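Local coordinates for halogenase PltM (Pseudomonas fluorescens, PDB 6BZN), which halogenates phenolic substrates with chloride, bromide or iodide and is a flavoprotein that binds FAD, at residues S408-V419 / V488-I499. Numbering follows the deposited sequence.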
loop_
_atom_site.group_PDB
_atom_site.type_symbol
_atom_site.label_atom_id
_atom_site.label_comp_id
_atom_site.label_asym_id
_atom_site.label_seq_id
_atom_site.Cartn_x
_atom_site.Cartn_y
_atom_site.Cartn_z
ATOM N N SER A 408 -16.405 -14.843 0.390
ATOM C CA SER A 408 -17.577 -15.669 0.749
ATOM C C SER A 408 -17.328 -17.177 0.818
ATOM O O SER A 408 -18.134 -17.878 1.399
ATOM C CB SER A 408 -18.744 -15.435 -0.225
ATOM O OG SER A 408 -18.356 -15.759 -1.546
ATOM N N ASP A 409 -16.257 -17.672 0.216
ATOM C CA ASP A 409 -16.032 -19.120 0.102
ATOM C C ASP A 409 -14.546 -19.400 -0.105
ATOM O O ASP A 409 -13.887 -18.710 -0.890
ATOM C CB ASP A 409 -16.845 -19.640 -1.089
ATOM C CG ASP A 409 -16.620 -21.111 -1.357
ATOM O OD1 ASP A 409 -17.100 -21.935 -0.565
ATOM O OD2 ASP A 409 -15.962 -21.439 -2.361
ATOM N N PHE A 410 -13.992 -20.389 0.601
ATOM C CA PHE A 410 -12.565 -20.629 0.473
ATOM C C PHE A 410 -12.155 -21.041 -0.939
ATOM O O PHE A 410 -11.179 -20.520 -1.463
ATOM C CB PHE A 410 -12.010 -21.663 1.456
ATOM C CG PHE A 410 -10.594 -22.005 1.142
ATOM C CD1 PHE A 410 -9.589 -21.076 1.392
ATOM C CD2 PHE A 410 -10.273 -23.181 0.462
ATOM C CE1 PHE A 410 -8.276 -21.338 1.032
ATOM C CE2 PHE A 410 -8.959 -23.451 0.104
ATOM C CZ PHE A 410 -7.964 -22.531 0.387
ATOM N N HIS A 411 -12.875 -21.994 -1.547
ATOM C CA HIS A 411 -12.513 -22.443 -2.896
ATOM C C HIS A 411 -12.517 -21.259 -3.877
ATOM O O HIS A 411 -11.584 -21.098 -4.675
ATOM C CB HIS A 411 -13.422 -23.590 -3.385
ATOM C CG HIS A 411 -13.095 -24.063 -4.766
ATOM N ND1 HIS A 411 -11.912 -24.707 -5.071
ATOM C CD2 HIS A 411 -13.782 -23.969 -5.932
ATOM C CE1 HIS A 411 -11.884 -24.981 -6.364
ATOM N NE2 HIS A 411 -13.001 -24.537 -6.909
ATOM N N LEU A 412 -13.531 -20.407 -3.778
ATOM C CA LEU A 412 -13.610 -19.203 -4.606
ATOM C C LEU A 412 -12.406 -18.295 -4.339
ATOM O O LEU A 412 -11.753 -17.827 -5.287
ATOM C CB LEU A 412 -14.932 -18.464 -4.366
ATOM C CG LEU A 412 -15.168 -17.138 -5.102
ATOM C CD1 LEU A 412 -15.022 -17.296 -6.600
ATOM C CD2 LEU A 412 -16.541 -16.598 -4.738
ATOM N N TRP A 413 -12.084 -18.084 -3.062
ATOM C CA TRP A 413 -10.903 -17.293 -2.717
ATOM C C TRP A 413 -9.646 -17.900 -3.346
ATOM O O TRP A 413 -8.831 -17.194 -3.937
ATOM C CB TRP A 413 -10.703 -17.125 -1.209
ATOM C CG TRP A 413 -9.469 -16.375 -0.969
ATOM C CD1 TRP A 413 -8.250 -16.880 -0.616
ATOM C CD2 TRP A 413 -9.278 -14.982 -1.187
ATOM N NE1 TRP A 413 -7.322 -15.872 -0.575
ATOM C CE2 TRP A 413 -7.929 -14.696 -0.917
ATOM C CE3 TRP A 413 -10.127 -13.939 -1.569
ATOM C CZ2 TRP A 413 -7.407 -13.401 -1.006
ATOM C CZ3 TRP A 413 -9.614 -12.656 -1.658
ATOM C CH2 TRP A 413 -8.261 -12.395 -1.384
ATOM N N ASN A 414 -9.495 -19.214 -3.213
ATOM C CA ASN A 414 -8.310 -19.891 -3.736
ATOM C C ASN A 414 -8.167 -19.624 -5.234
ATOM O O ASN A 414 -7.089 -19.230 -5.691
ATOM C CB ASN A 414 -8.385 -21.398 -3.396
ATOM C CG ASN A 414 -7.199 -22.191 -3.906
ATOM O OD1 ASN A 414 -6.144 -21.655 -4.227
ATOM N ND2 ASN A 414 -7.385 -23.511 -3.988
ATOM N N VAL A 415 -9.254 -19.778 -5.997
ATOM C CA VAL A 415 -9.188 -19.504 -7.430
ATOM C C VAL A 415 -8.890 -18.012 -7.669
ATOM O O VAL A 415 -7.990 -17.659 -8.437
ATOM C CB VAL A 415 -10.473 -19.918 -8.185
ATOM C CG1 VAL A 415 -10.306 -19.639 -9.658
ATOM C CG2 VAL A 415 -10.759 -21.415 -8.002
ATOM N N TRP A 416 -9.645 -17.154 -6.985
ATOM C CA TRP A 416 -9.505 -15.702 -7.158
ATOM C C TRP A 416 -8.095 -15.168 -6.874
ATOM O O TRP A 416 -7.606 -14.323 -7.627
ATOM C CB TRP A 416 -10.545 -14.930 -6.329
ATOM C CG TRP A 416 -10.236 -13.467 -6.256
ATOM C CD1 TRP A 416 -9.675 -12.813 -5.212
ATOM C CD2 TRP A 416 -10.393 -12.505 -7.298
ATOM N NE1 TRP A 416 -9.529 -11.480 -5.505
ATOM C CE2 TRP A 416 -9.950 -11.268 -6.792
ATOM C CE3 TRP A 416 -10.890 -12.562 -8.606
ATOM C CZ2 TRP A 416 -9.986 -10.098 -7.544
ATOM C CZ3 TRP A 416 -10.936 -11.393 -9.352
ATOM C CH2 TRP A 416 -10.474 -10.176 -8.815
ATOM N N HIS A 417 -7.443 -15.654 -5.822
ATOM C CA HIS A 417 -6.151 -15.080 -5.418
ATOM C C HIS A 417 -5.086 -15.201 -6.507
ATOM O O HIS A 417 -4.184 -14.383 -6.561
ATOM C CB HIS A 417 -5.673 -15.593 -4.050
ATOM C CG HIS A 417 -4.645 -16.680 -4.097
ATOM N ND1 HIS A 417 -4.959 -17.993 -4.378
ATOM C CD2 HIS A 417 -3.317 -16.662 -3.830
ATOM C CE1 HIS A 417 -3.866 -18.732 -4.308
ATOM N NE2 HIS A 417 -2.856 -17.949 -3.971
ATOM N N ARG A 418 -5.237 -16.181 -7.400
ATOM C CA ARG A 418 -4.328 -16.352 -8.535
ATOM C C ARG A 418 -4.431 -15.238 -9.565
ATOM O O ARG A 418 -3.477 -15.002 -10.286
ATOM C CB ARG A 418 -4.562 -17.715 -9.209
ATOM C CG ARG A 418 -4.263 -18.885 -8.283
ATOM C CD ARG A 418 -5.349 -19.956 -8.306
ATOM N NE ARG A 418 -5.162 -20.850 -7.168
ATOM C CZ ARG A 418 -4.257 -21.828 -7.088
ATOM N NH1 ARG A 418 -3.459 -22.128 -8.119
ATOM N NH2 ARG A 418 -4.145 -22.520 -5.963
ATOM N N VAL A 419 -5.578 -14.561 -9.633
ATOM C CA VAL A 419 -5.741 -13.376 -10.495
ATOM C C VAL A 419 -4.866 -12.228 -9.960
ATOM O O VAL A 419 -4.052 -11.654 -10.694
ATOM C CB VAL A 419 -7.229 -12.970 -10.619
ATOM C CG1 VAL A 419 -7.406 -11.676 -11.410
ATOM C CG2 VAL A 419 -8.026 -14.091 -11.275
ATOM N N VAL A 488 -21.324 -19.920 -5.672
ATOM C CA VAL A 488 -19.865 -19.788 -5.608
ATOM C C VAL A 488 -19.098 -20.804 -6.468
ATOM O O VAL A 488 -18.044 -20.474 -7.007
ATOM C CB VAL A 488 -19.331 -19.801 -4.152
ATOM C CG1 VAL A 488 -19.894 -18.606 -3.379
ATOM C CG2 VAL A 488 -19.612 -21.117 -3.429
ATOM N N ALA A 489 -19.633 -22.018 -6.625
ATOM C CA ALA A 489 -18.979 -23.037 -7.473
ATOM C C ALA A 489 -18.921 -22.625 -8.948
ATOM O O ALA A 489 -17.930 -22.878 -9.633
ATOM C CB ALA A 489 -19.659 -24.398 -7.321
ATOM N N GLU A 490 -19.979 -21.985 -9.427
ATOM C CA GLU A 490 -20.047 -21.491 -10.803
ATOM C C GLU A 490 -19.026 -20.384 -11.042
ATOM O O GLU A 490 -18.329 -20.360 -12.054
ATOM C CB GLU A 490 -21.441 -20.944 -11.089
ATOM C CG GLU A 490 -21.626 -20.352 -12.477
ATOM C CD GLU A 490 -22.952 -19.626 -12.589
ATOM O OE1 GLU A 490 -22.955 -18.381 -12.473
ATOM O OE2 GLU A 490 -23.990 -20.307 -12.752
ATOM N N THR A 491 -18.983 -19.455 -10.103
ATOM C CA THR A 491 -18.063 -18.325 -10.163
ATOM C C THR A 491 -16.605 -18.815 -10.144
ATOM O O THR A 491 -15.818 -18.437 -11.005
ATOM C CB THR A 491 -18.364 -17.365 -9.004
ATOM O OG1 THR A 491 -19.767 -17.032 -9.027
ATOM C CG2 THR A 491 -17.521 -16.101 -9.089
ATOM N N ALA A 492 -16.264 -19.678 -9.188
ATOM C CA ALA A 492 -14.909 -20.230 -9.102
ATOM C C ALA A 492 -14.516 -20.908 -10.409
ATOM O O ALA A 492 -13.403 -20.727 -10.911
ATOM C CB ALA A 492 -14.801 -21.209 -7.951
ATOM N N ASN A 493 -15.443 -21.670 -10.982
ATOM C CA ASN A 493 -15.143 -22.358 -12.233
ATOM C C ASN A 493 -14.922 -21.406 -13.411
ATOM O O ASN A 493 -14.031 -21.628 -14.225
ATOM C CB ASN A 493 -16.233 -23.353 -12.588
ATOM C CG ASN A 493 -15.848 -24.199 -13.785
ATOM O OD1 ASN A 493 -14.973 -25.059 -13.683
ATOM N ND2 ASN A 493 -16.451 -23.922 -14.936
ATOM N N ALA A 494 -15.753 -20.369 -13.502
ATOM C CA ALA A 494 -15.607 -19.329 -14.522
ATOM C C ALA A 494 -14.238 -18.642 -14.404
ATOM O O ALA A 494 -13.554 -18.420 -15.418
ATOM C CB ALA A 494 -16.739 -18.314 -14.417
ATOM N N LEU A 495 -13.818 -18.334 -13.171
ATOM C CA LEU A 495 -12.474 -17.794 -12.963
ATOM C C LEU A 495 -11.384 -18.777 -13.403
ATOM O O LEU A 495 -10.434 -18.387 -14.066
ATOM C CB LEU A 495 -12.248 -17.385 -11.506
ATOM C CG LEU A 495 -13.074 -16.231 -10.942
ATOM C CD1 LEU A 495 -12.789 -16.089 -9.449
ATOM C CD2 LEU A 495 -12.799 -14.927 -11.668
ATOM N N HIS A 496 -11.519 -20.038 -13.020
ATOM C CA HIS A 496 -10.529 -21.062 -13.364
ATOM C C HIS A 496 -10.345 -21.167 -14.889
ATOM O O HIS A 496 -9.227 -21.221 -15.379
ATOM C CB HIS A 496 -10.951 -22.404 -12.771
ATOM C CG HIS A 496 -9.900 -23.465 -12.843
ATOM N ND1 HIS A 496 -10.208 -24.806 -12.915
ATOM C CD2 HIS A 496 -8.550 -23.391 -12.852
ATOM C CE1 HIS A 496 -9.094 -25.513 -12.942
ATOM N NE2 HIS A 496 -8.073 -24.680 -12.915
ATOM N N GLU A 497 -11.443 -21.144 -15.632
ATOM C CA GLU A 497 -11.374 -21.217 -17.102
ATOM C C GLU A 497 -10.674 -19.987 -17.702
ATOM O O GLU A 497 -9.865 -20.118 -18.632
ATOM C CB GLU A 497 -12.770 -21.433 -17.696
ATOM C CG GLU A 497 -13.408 -22.778 -17.330
ATOM C CD GLU A 497 -12.655 -23.982 -17.898
ATOM O OE1 GLU A 497 -12.163 -23.884 -19.038
ATOM O OE2 GLU A 497 -12.534 -25.022 -17.199
ATOM N N LEU A 498 -10.954 -18.799 -17.155
ATOM C CA LEU A 498 -10.221 -17.587 -17.538
ATOM C C LEU A 498 -8.712 -17.709 -17.277
ATOM O O LEU A 498 -7.903 -17.332 -18.128
ATOM C CB LEU A 498 -10.791 -16.344 -16.820
ATOM C CG LEU A 498 -12.195 -15.907 -17.260
ATOM C CD1 LEU A 498 -12.736 -14.800 -16.371
ATOM C CD2 LEU A 498 -12.184 -15.479 -18.724
ATOM N N ILE A 499 -8.335 -18.250 -16.123
ATOM C CA ILE A 499 -6.914 -18.419 -15.797
ATOM C C ILE A 499 -6.258 -19.374 -16.822
ATOM O O ILE A 499 -5.198 -19.076 -17.366
ATOM C CB ILE A 499 -6.700 -18.900 -14.342
ATOM C CG1 ILE A 499 -7.168 -17.828 -13.345
ATOM C CG2 ILE A 499 -5.233 -19.240 -14.091
ATOM C CD1 ILE A 499 -7.346 -18.318 -11.923
HETATM O O HOH W 1 -16.441 -22.087 -4.920
#
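Leu412 and Val415 fit as knobs into holes on segment 488-499. The first turns of helix 410-441 here pack beside most of helix 488-502, in the C-terminal part of the chain, away from the FAD and calcium sites. The segment axes cross at 20°, nearly parallel, and approach to 8.9 Å. Leu412 sits among Val488, Thr491, Ala492 and Leu495; its CD1 meets Thr491 CG2 at 3.7 Å. Leu412 CA and Ala492 CA are 4.8 Å apart, consistent with the small Ala492 letting the backbones come close. Val415 fills the next hole, among Ala492, Leu495, His496 and Ile499. With CG1 anti to the backbone N (chi1 -178°), that branch presses on Leu495 CB at 3.5 Å. Leu495 CD1 also reaches the edge of the Trp416 ring, whose NE1 is hydrogen-bonded to Ser403 OG.

Direct polar bonds stay within one segment or go elsewhere in the chain. Asp409 OD2 caps Leu412 N at 3.0 Å; a water donates to this OD2 and, weakly, to Val488 O, bridging the segments. Arg418 grips Asn414 side-on, NH2 meeting Asn414 OD1 at 2.8 Å. Its NH1 and NH2 are hydrogen-bonded to Tyr511 O and Asn516 O respectively. A methionine in place of Arg418 would probably leave Asn414 OD1 and both carbonyls without these donors.

Apolar knobs thus join the helices, while Asn414 (to Ile514 O) and Arg418 tie the first to residues 511-516.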